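Local coordinates for Slr0280 protein (Synechocystis sp., PDB 5H3K) that is of unknown function but carries a phosphodiester glycosidase (NAGPA-like) family region, which suggests a role in cleaving sugar-phosphodiester linkages, at residues 54-59 and 142-147. Numbering follows the deposited sequence.
Sequences NQISID and NTLVMP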
# COMPACT_ATOMS: atom_id res chain seq x y z
N ASN A 54 -4.83 -17.46 8.37
CA ASN A 54 -4.88 -16.01 8.17
C ASN A 54 -6.02 -15.33 8.95
O ASN A 54 -6.29 -14.15 8.76
CB ASN A 54 -4.96 -15.67 6.68
CG ASN A 54 -6.23 -16.21 6.03
OD1 ASN A 54 -6.96 -17.00 6.63
ND2 ASN A 54 -6.51 -15.77 4.81
N GLN A 55 -6.67 -16.09 9.84
CA GLN A 55 -7.75 -15.56 10.67
C GLN A 55 -7.58 -15.95 12.13
O GLN A 55 -7.13 -17.04 12.46
CB GLN A 55 -9.10 -16.11 10.19
CG GLN A 55 -9.36 -15.96 8.70
CD GLN A 55 -10.55 -15.08 8.43
OE1 GLN A 55 -11.68 -15.56 8.32
NE2 GLN A 55 -10.30 -13.78 8.33
N ILE A 56 -7.97 -15.03 13.02
CA ILE A 56 -8.12 -15.35 14.43
C ILE A 56 -9.57 -15.05 14.79
O ILE A 56 -10.21 -14.21 14.14
CB ILE A 56 -7.14 -14.57 15.33
CG1 ILE A 56 -7.35 -13.06 15.22
CG2 ILE A 56 -5.70 -14.94 14.99
CD1 ILE A 56 -6.58 -12.26 16.29
N SER A 57 -10.09 -15.74 15.80
CA SER A 57 -11.47 -15.52 16.22
C SER A 57 -11.50 -15.00 17.64
O SER A 57 -10.85 -15.55 18.53
CB SER A 57 -12.27 -16.81 16.11
OG SER A 57 -13.60 -16.57 16.52
N ILE A 58 -12.25 -13.91 17.86
CA ILE A 58 -12.41 -13.33 19.19
C ILE A 58 -13.90 -13.07 19.43
O ILE A 58 -14.53 -12.33 18.67
CB ILE A 58 -11.69 -11.97 19.30
CG1 ILE A 58 -10.18 -12.13 19.04
CG2 ILE A 58 -11.92 -11.37 20.67
CD1 ILE A 58 -9.41 -10.82 19.10
N ASP A 59 -14.45 -13.67 20.48
CA ASP A 59 -15.88 -13.54 20.78
C ASP A 59 -16.74 -13.88 19.55
O ASP A 59 -17.71 -13.18 19.25
CB ASP A 59 -16.20 -12.14 21.31
CG ASP A 59 -17.60 -12.03 21.89
OD1 ASP A 59 -18.22 -13.08 22.15
OD2 ASP A 59 -18.08 -10.89 22.10
N ASN A 142 -8.19 -22.89 9.46
CA ASN A 142 -7.54 -21.64 9.10
C ASN A 142 -7.66 -20.58 10.20
O ASN A 142 -7.02 -19.52 10.13
CB ASN A 142 -8.12 -21.15 7.77
CG ASN A 142 -7.49 -19.86 7.31
OD1 ASN A 142 -6.31 -19.81 6.97
ND2 ASN A 142 -8.28 -18.79 7.28
N THR A 143 -8.45 -20.88 11.23
CA THR A 143 -8.77 -19.89 12.26
C THR A 143 -8.25 -20.27 13.65
O THR A 143 -8.61 -21.31 14.20
CB THR A 143 -10.29 -19.67 12.35
OG1 THR A 143 -10.79 -19.27 11.06
CG2 THR A 143 -10.60 -18.58 13.37
N LEU A 144 -7.40 -19.41 14.22
CA LEU A 144 -6.92 -19.62 15.58
C LEU A 144 -7.93 -19.01 16.55
O LEU A 144 -8.23 -17.82 16.47
CB LEU A 144 -5.55 -18.97 15.78
CG LEU A 144 -4.92 -18.98 17.18
CD1 LEU A 144 -4.54 -20.39 17.61
CD2 LEU A 144 -3.69 -18.09 17.20
N VAL A 145 -8.45 -19.81 17.47
CA VAL A 145 -9.44 -19.30 18.41
C VAL A 145 -8.76 -18.69 19.63
O VAL A 145 -8.07 -19.39 20.38
CB VAL A 145 -10.43 -20.40 18.85
CG1 VAL A 145 -11.49 -19.82 19.79
CG2 VAL A 145 -11.08 -21.04 17.63
N MET A 146 -8.94 -17.39 19.82
CA MET A 146 -8.31 -16.70 20.94
C MET A 146 -9.00 -17.06 22.25
O MET A 146 -10.21 -17.31 22.28
CB MET A 146 -8.30 -15.18 20.72
CG MET A 146 -7.61 -14.74 19.43
SD MET A 146 -5.90 -15.30 19.32
CE MET A 146 -5.20 -14.46 20.74
N PRO A 147 -8.23 -17.10 23.34
CA PRO A 147 -8.80 -17.59 24.60
C PRO A 147 -9.72 -16.56 25.23
O PRO A 147 -9.58 -15.36 24.98
CB PRO A 147 -7.57 -17.83 25.47
CG PRO A 147 -6.56 -16.82 24.97
CD PRO A 147 -6.82 -16.67 23.50
O HOH W 1 -12.67 -16.47 21.35
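Strands 55-58 and 143-145 run parallel, their short axes 32° apart, joined by backbone hydrogen bonds donated in turn by Leu-144 N to Gln-55 O (3.0 Å), Ser-57 N to Leu-144 O (2.9 Å) and Met-146 N to Ser-57 O (2.9 Å), which set the register Gln-55/Thr-143, Ile-56/Leu-144, Ser-57/Val-145. On the buried face Ile-56 passes its CG2 beside CB of Leu-144. The CG methylene of Met-146, placed beside its backbone N by chi1 (-57°), lies between Ile-56 and Ile-58, 3.7 Å from Ile-58 CG1, and Leu-89 of helix 82-89 touches all three side chains. The other face is more open: in Thr-143 a chi1 of -56° sets CG2 anti to the backbone N, 3.7 Å from Ser-57 CB, and OG1 beside that N, near Gln-55 CB. At the start of the pairing, Asn-54 N donates to Asn-142 OD1 (3.1 Å) from above the amide plane; the 2.3 Å approach of Asn-142 ND2 to Asn-54 OD1 is doubtful. A water bound to Met-146 O sits at the far end. With strand 61-72 pairing antiparallel to the other edge of 55-58, this is the parallel step within a mostly antiparallel, mixed beta-sheet of the N-terminal region.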